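Local coordinates for ORC1-type DNA replication protein 2 (Aeropyrum pernix, PDB 1W5T) that binds DNA and ATP and takes part in regulating DNA replication, combining an AAA+ ATPase domain with a winged-helix domain, at residues A[331-339]-A[349-359]. Residues are numbered along the deposited sequence; the frame is centred on the assembly and turned at random.
Sequences GLLRQRYED and PRGYTQYHIYL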
ATOM      1  N   GLY A 331     -11.020  10.678 -30.621  1.00 35.09           N
ATOM      2  CA  GLY A 331     -10.953  11.673 -31.672  1.00 33.51           C
ATOM      3  C   GLY A 331     -10.841  13.072 -31.145  1.00 32.60           C
ATOM      4  O   GLY A 331      -9.891  13.770 -31.466  1.00 33.34           O
ATOM      5  N   LEU A 332     -11.824  13.485 -30.351  1.00 31.85           N
ATOM      6  CA  LEU A 332     -11.824  14.784 -29.673  1.00 31.07           C
ATOM      7  C   LEU A 332     -10.568  14.993 -28.785  1.00 30.69           C
ATOM      8  O   LEU A 332      -9.977  16.085 -28.778  1.00 31.01           O
ATOM      9  CB  LEU A 332     -13.087  14.926 -28.812  1.00 30.80           C
ATOM     10  CG  LEU A 332     -13.994  16.172 -28.722  1.00 31.11           C
ATOM     11  CD1 LEU A 332     -14.569  16.346 -27.327  1.00 28.88           C
ATOM     12  CD2 LEU A 332     -13.384  17.485 -29.212  1.00 31.56           C
ATOM     13  N   LEU A 333     -10.171  13.967 -28.032  1.00 29.39           N
ATOM     14  CA  LEU A 333      -9.000  14.088 -27.181  1.00 28.19           C
ATOM     15  C   LEU A 333      -7.780  14.528 -27.992  1.00 28.21           C
ATOM     16  O   LEU A 333      -7.143  15.536 -27.656  1.00 26.84           O
ATOM     17  CB  LEU A 333      -8.760  12.793 -26.393  1.00 26.85           C
ATOM     18  CG  LEU A 333      -7.698  12.782 -25.283  1.00 25.63           C
ATOM     19  CD1 LEU A 333      -7.813  13.983 -24.311  1.00 23.73           C
ATOM     20  CD2 LEU A 333      -7.724  11.486 -24.520  1.00 22.11           C
ATOM     21  N   ARG A 334      -7.499  13.786 -29.070  1.00 28.72           N
ATOM     22  CA  ARG A 334      -6.430  14.087 -30.011  1.00 29.37           C
ATOM     23  C   ARG A 334      -6.534  15.529 -30.522  1.00 30.64           C
ATOM     24  O   ARG A 334      -5.534  16.275 -30.526  1.00 30.73           O
ATOM     25  CB  ARG A 334      -6.455  13.094 -31.187  1.00 29.34           C
ATOM     26  CG  ARG A 334      -5.265  13.181 -32.160  1.00 27.52           C
ATOM     27  CD  ARG A 334      -3.866  13.238 -31.499  1.00 26.69           C
ATOM     28  NE  ARG A 334      -2.864  13.813 -32.403  1.00 26.12           N
ATOM     29  CZ  ARG A 334      -1.541  13.710 -32.261  1.00 24.28           C
ATOM     30  NH1 ARG A 334      -0.721  14.275 -33.129  1.00 22.09           N
ATOM     31  NH2 ARG A 334      -1.023  13.060 -31.246  1.00 26.21           N
ATOM     32  N   GLN A 335      -7.737  15.926 -30.941  1.00 31.77           N
ATOM     33  CA  GLN A 335      -7.979  17.295 -31.433  1.00 33.37           C
ATOM     34  C   GLN A 335      -7.559  18.334 -30.392  1.00 33.30           C
ATOM     35  O   GLN A 335      -6.712  19.190 -30.664  1.00 33.37           O
ATOM     36  CB  GLN A 335      -9.449  17.493 -31.775  1.00 33.44           C
ATOM     37  CG  GLN A 335      -9.717  18.093 -33.128  1.00 35.62           C
ATOM     38  CD  GLN A 335     -11.173  17.893 -33.549  1.00 39.27           C
ATOM     39  OE1 GLN A 335     -11.829  18.835 -34.034  1.00 38.87           O
ATOM     40  NE2 GLN A 335     -11.692  16.667 -33.350  1.00 40.57           N
ATOM     41  N   ARG A 336      -8.147  18.228 -29.200  1.00 33.10           N
ATOM     42  CA  ARG A 336      -7.804  19.093 -28.071  1.00 33.26           C
ATOM     43  C   ARG A 336      -6.330  19.046 -27.674  1.00 33.15           C
ATOM     44  O   ARG A 336      -5.784  20.031 -27.208  1.00 33.19           O
ATOM     45  CB  ARG A 336      -8.660  18.740 -26.861  1.00 33.35           C
ATOM     46  CG  ARG A 336     -10.116  19.178 -26.975  1.00 34.06           C
ATOM     47  CD  ARG A 336     -10.919  18.879 -25.738  1.00 34.34           C
ATOM     48  NE  ARG A 336     -12.339  19.085 -25.968  1.00 37.42           N
ATOM     49  CZ  ARG A 336     -13.288  18.956 -25.039  1.00 39.71           C
ATOM     50  NH1 ARG A 336     -14.557  19.176 -25.377  1.00 41.54           N
ATOM     51  NH2 ARG A 336     -12.984  18.598 -23.787  1.00 37.91           N
ATOM     52  N   TYR A 337      -5.697  17.888 -27.839  1.00 33.55           N
ATOM     53  CA  TYR A 337      -4.297  17.714 -27.493  1.00 33.18           C
ATOM     54  C   TYR A 337      -3.426  18.529 -28.440  1.00 34.01           C
ATOM     55  O   TYR A 337      -2.520  19.239 -27.988  1.00 33.21           O
ATOM     56  CB  TYR A 337      -3.895  16.228 -27.539  1.00 32.20           C
ATOM     57  CG  TYR A 337      -2.397  16.048 -27.562  1.00 29.50           C
ATOM     58  CD1 TYR A 337      -1.632  16.334 -26.440  1.00 25.17           C
ATOM     59  CD2 TYR A 337      -1.742  15.643 -28.722  1.00 28.55           C
ATOM     60  CE1 TYR A 337      -0.275  16.197 -26.453  1.00 23.37           C
ATOM     61  CE2 TYR A 337      -0.367  15.517 -28.752  1.00 28.57           C
ATOM     62  CZ  TYR A 337       0.362  15.792 -27.604  1.00 26.07           C
ATOM     63  OH  TYR A 337       1.732  15.636 -27.613  1.00 26.83           O
ATOM     64  N   GLU A 338      -3.696  18.397 -29.741  1.00 35.41           N
ATOM     65  CA  GLU A 338      -2.991  19.168 -30.770  1.00 37.50           C
ATOM     66  C   GLU A 338      -3.236  20.660 -30.569  1.00 38.05           C
ATOM     67  O   GLU A 338      -2.288  21.443 -30.483  1.00 37.83           O
ATOM     68  CB  GLU A 338      -3.417  18.730 -32.179  1.00 37.59           C
ATOM     69  CG  GLU A 338      -2.835  17.383 -32.606  1.00 40.16           C
ATOM     70  CD  GLU A 338      -3.511  16.822 -33.847  1.00 41.77           C
ATOM     71  OE1 GLU A 338      -2.833  16.168 -34.660  1.00 43.03           O
ATOM     72  OE2 GLU A 338      -4.723  17.040 -34.007  1.00 42.89           O
ATOM     73  N   ASP A 339      -4.513  21.020 -30.465  1.00 39.20           N
ATOM     74  CA  ASP A 339      -4.945  22.364 -30.114  1.00 40.87           C
ATOM     75  C   ASP A 339      -4.167  22.852 -28.867  1.00 41.73           C
ATOM     76  O   ASP A 339      -3.519  23.909 -28.916  1.00 42.19           O
ATOM     77  CB  ASP A 339      -6.480  22.416 -29.837  1.00 40.85           C
ATOM     78  CG  ASP A 339      -7.373  22.380 -31.128  1.00 41.22           C
ATOM     79  OD1 ASP A 339      -6.874  22.533 -32.263  1.00 41.32           O
ATOM     80  OD2 ASP A 339      -8.623  22.201 -31.085  1.00 41.22           O
ATOM     81  N   PRO A 349       2.869  19.290 -31.030  1.00 39.47           N
ATOM     82  CA  PRO A 349       2.203  18.025 -30.661  1.00 38.05           C
ATOM     83  C   PRO A 349       2.974  16.825 -31.168  1.00 36.22           C
ATOM     84  O   PRO A 349       3.413  16.860 -32.312  1.00 36.05           O
ATOM     85  CB  PRO A 349       0.823  18.114 -31.336  1.00 37.73           C
ATOM     86  CG  PRO A 349       0.883  19.263 -32.293  1.00 38.40           C
ATOM     87  CD  PRO A 349       1.999  20.164 -31.839  1.00 39.27           C
ATOM     88  N   ARG A 350       3.156  15.818 -30.313  1.00 34.44           N
ATOM     89  CA  ARG A 350       3.790  14.560 -30.679  1.00 32.65           C
ATOM     90  C   ARG A 350       2.909  13.734 -31.626  1.00 31.46           C
ATOM     91  O   ARG A 350       1.681  13.865 -31.615  1.00 31.03           O
ATOM     92  CB  ARG A 350       4.095  13.742 -29.426  1.00 33.11           C
ATOM     93  CG  ARG A 350       5.050  14.371 -28.418  1.00 34.07           C
ATOM     94  CD  ARG A 350       6.467  14.688 -28.960  1.00 38.22           C
ATOM     95  NE  ARG A 350       7.420  13.599 -28.747  1.00 40.85           N
ATOM     96  CZ  ARG A 350       8.330  13.556 -27.766  1.00 43.26           C
ATOM     97  NH1 ARG A 350       8.423  14.541 -26.871  1.00 42.54           N
ATOM     98  NH2 ARG A 350       9.157  12.509 -27.680  1.00 45.18           N
ATOM     99  N   GLY A 351       3.534  12.905 -32.456  1.00 30.71           N
ATOM    100  CA  GLY A 351       2.831  12.104 -33.437  1.00 29.73           C
ATOM    101  C   GLY A 351       1.955  11.033 -32.812  1.00 29.92           C
ATOM    102  O   GLY A 351       2.078  10.721 -31.622  1.00 30.05           O
ATOM    103  N   TYR A 352       1.082  10.452 -33.618  1.00 29.29           N
ATOM    104  CA  TYR A 352       0.151   9.447 -33.154  1.00 29.98           C
ATOM    105  C   TYR A 352       0.760   8.305 -32.331  1.00 29.87           C
ATOM    106  O   TYR A 352       0.248   7.968 -31.265  1.00 30.75           O
ATOM    107  CB  TYR A 352      -0.606   8.878 -34.342  1.00 29.79           C
ATOM    108  CG  TYR A 352      -1.719   9.772 -34.810  1.00 31.48           C
ATOM    109  CD1 TYR A 352      -1.578  10.548 -35.947  1.00 32.11           C
ATOM    110  CD2 TYR A 352      -2.922   9.837 -34.113  1.00 33.20           C
ATOM    111  CE1 TYR A 352      -2.604  11.373 -36.375  1.00 34.08           C
ATOM    112  CE2 TYR A 352      -3.957  10.652 -34.535  1.00 33.69           C
ATOM    113  CZ  TYR A 352      -3.793  11.421 -35.663  1.00 35.36           C
ATOM    114  OH  TYR A 352      -4.829  12.227 -36.088  1.00 37.85           O
ATOM    115  N   THR A 353       1.840   7.732 -32.835  1.00 29.16           N
ATOM    116  CA  THR A 353       2.547   6.603 -32.239  1.00 28.66           C
ATOM    117  C   THR A 353       2.969   6.917 -30.793  1.00 28.29           C
ATOM    118  O   THR A 353       2.610   6.198 -29.866  1.00 27.55           O
ATOM    119  CB  THR A 353       3.778   6.269 -33.157  1.00 28.83           C
ATOM    120  OG1 THR A 353       3.600   4.989 -33.767  1.00 28.18           O
ATOM    121  CG2 THR A 353       5.104   6.186 -32.382  1.00 28.32           C
ATOM    122  N   GLN A 354       3.684   8.029 -30.617  1.00 27.67           N
ATOM    123  CA  GLN A 354       4.108   8.443 -29.302  1.00 27.47           C
ATOM    124  C   GLN A 354       2.904   8.761 -28.421  1.00 26.44           C
ATOM    125  O   GLN A 354       2.876   8.396 -27.261  1.00 26.70           O
ATOM    126  CB  GLN A 354       5.113   9.600 -29.381  1.00 27.67           C
ATOM    127  CG  GLN A 354       5.772   9.941 -28.050  1.00 29.52           C
ATOM    128  CD  GLN A 354       6.764   8.873 -27.575  1.00 31.60           C
ATOM    129  OE1 GLN A 354       7.942   8.932 -27.926  1.00 36.16           O
ATOM    130  NE2 GLN A 354       6.295   7.911 -26.776  1.00 28.37           N
ATOM    131  N   TYR A 355       1.885   9.364 -29.014  1.00 25.66           N
ATOM    132  CA  TYR A 355       0.644   9.746 -28.339  1.00 24.59           C
ATOM    133  C   TYR A 355      -0.061   8.604 -27.636  1.00 24.59           C
ATOM    134  O   TYR A 355      -0.538   8.774 -26.511  1.00 24.54           O
ATOM    135  CB  TYR A 355      -0.311  10.374 -29.363  1.00 24.01           C
ATOM    136  CG  TYR A 355      -1.697  10.698 -28.860  1.00 21.65           C
ATOM    137  CD1 TYR A 355      -1.903  11.740 -27.963  1.00 21.55           C
ATOM    138  CD2 TYR A 355      -2.812   9.992 -29.312  1.00 19.41           C
ATOM    139  CE1 TYR A 355      -3.177  12.073 -27.515  1.00 18.11           C
ATOM    140  CE2 TYR A 355      -4.084  10.329 -28.876  1.00 19.97           C
ATOM    141  CZ  TYR A 355      -4.247  11.375 -27.966  1.00 18.74           C
ATOM    142  OH  TYR A 355      -5.493  11.725 -27.483  1.00 21.34           O
ATOM    143  N   HIS A 356      -0.154   7.480 -28.345  1.00 24.47           N
ATOM    144  CA  HIS A 356      -0.821   6.254 -27.909  1.00 24.48           C
ATOM    145  C   HIS A 356      -0.077   5.562 -26.788  1.00 23.48           C
ATOM    146  O   HIS A 356      -0.694   4.941 -25.952  1.00 24.06           O
ATOM    147  CB  HIS A 356      -0.998   5.286 -29.099  1.00 23.36           C
ATOM    148  CG  HIS A 356      -1.962   5.779 -30.135  1.00 26.29           C
ATOM    149  ND1 HIS A 356      -2.045   5.231 -31.404  1.00 26.89           N
ATOM    150  CD2 HIS A 356      -2.897   6.764 -30.087  1.00 25.75           C
ATOM    151  CE1 HIS A 356      -2.979   5.866 -32.093  1.00 26.24           C
ATOM    152  NE2 HIS A 356      -3.514   6.798 -31.318  1.00 24.88           N
ATOM    153  N   ILE A 357       1.251   5.631 -26.819  1.00 23.27           N
ATOM    154  CA  ILE A 357       2.102   5.141 -25.743  1.00 23.01           C
ATOM    155  C   ILE A 357       1.782   5.931 -24.447  1.00 23.47           C
ATOM    156  O   ILE A 357       1.537   5.347 -23.395  1.00 23.03           O
ATOM    157  CB  ILE A 357       3.597   5.222 -26.181  1.00 22.15           C
ATOM    158  CG1 ILE A 357       3.994   3.959 -26.964  1.00 23.39           C
ATOM    159  CG2 ILE A 357       4.535   5.383 -25.005  1.00 20.59           C
ATOM    160  CD1 ILE A 357       4.936   4.213 -28.183  1.00 24.22           C
ATOM    161  N   TYR A 358       1.759   7.264 -24.562  1.00 24.09           N
ATOM    162  CA  TYR A 358       1.361   8.166 -23.477  1.00 24.28           C
ATOM    163  C   TYR A 358      -0.002   7.865 -22.854  1.00 24.61           C
ATOM    164  O   TYR A 358      -0.107   7.851 -21.616  1.00 24.54           O
ATOM    165  CB  TYR A 358       1.384   9.597 -23.968  1.00 24.30           C
ATOM    166  CG  TYR A 358       2.770  10.156 -24.154  1.00 25.02           C
ATOM    167  CD1 TYR A 358       3.031  11.133 -25.122  1.00 25.35           C
ATOM    168  CD2 TYR A 358       3.818   9.705 -23.366  1.00 26.70           C
ATOM    169  CE1 TYR A 358       4.318  11.669 -25.278  1.00 27.60           C
ATOM    170  CE2 TYR A 358       5.099  10.214 -23.511  1.00 30.83           C
ATOM    171  CZ  TYR A 358       5.342  11.197 -24.466  1.00 31.13           C
ATOM    172  OH  TYR A 358       6.624  11.676 -24.575  1.00 35.84           O
ATOM    173  N   LEU A 359      -1.022   7.610 -23.692  1.00 24.27           N
ATOM    174  CA  LEU A 359      -2.362   7.298 -23.212  1.00 24.28           C
ATOM    175  C   LEU A 359      -2.400   5.978 -22.463  1.00 24.61           C
ATOM    176  O   LEU A 359      -3.018   5.867 -21.396  1.00 23.34           O
ATOM    177  CB  LEU A 359      -3.379   7.243 -24.353  1.00 23.99           C
ATOM    178  CG  LEU A 359      -4.170   8.518 -24.613  1.00 23.41           C
ATOM    179  CD1 LEU A 359      -4.824   8.448 -25.951  1.00 22.40           C
ATOM    180  CD2 LEU A 359      -5.186   8.781 -23.521  1.00 23.00           C
TER
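R334 and Y337 on helix 330-345 make the polar contacts to R350, in the loop just before helix 352-364. R334 grips the carbonyl oxygen of R350 end-on with two nitrogens, NH1 to O at 2.9 Å and NH2 to O at 2.8 Å; the oxygen lies near the guanidinium plane, and the donors reach it from opposite faces of the carbonyl plane. One helical turn after R334, Y337 OH accepts from R350 N at 3.1 Å with an N-H...O angle of 160°; the same hydroxyl is hydrogen-bonded to H309 ND1 of helix 308-322.

Cation-pi contacts add to this grip. The guanidinium of R334 lies flat on Y352, planes 22° apart, and CZ stands 4.5 Å from that ring's centroid. Against Y355 the group is nearly perpendicular; the bend at chi2 carries the chain into the angle between the two rings, with CD over the face of Y355 in a CH-pi contact. Within the helix, E338 OE1 forms a salt bridge with R334 NH1 at 3.2 Å, met from above the carboxylate plane.

Apolar packing completes the interface: P349 CB touches Y337 CE2 and E338 CG, the Y337 and Y355 rings meet obliquely, Y337 CD2 4.0 Å from Y355 CD1, and L333 meets L359 tip to tip, CD2 to CD2 at 3.8 Å, with F384 of strand 382-386 against both leucines.

Were R334 cut back to an alanine, the R350 carbonyl would probably lose both donors, E338 its cation, and the faces of Y352 and Y355 their covering chain. In this winged-helix domain, the chemistry is consistent with the 110° helix crossing being held at the loop by two charge-assisted bonds from R334 and a neutral one to Y337, and farther along by aromatic and leucine packing.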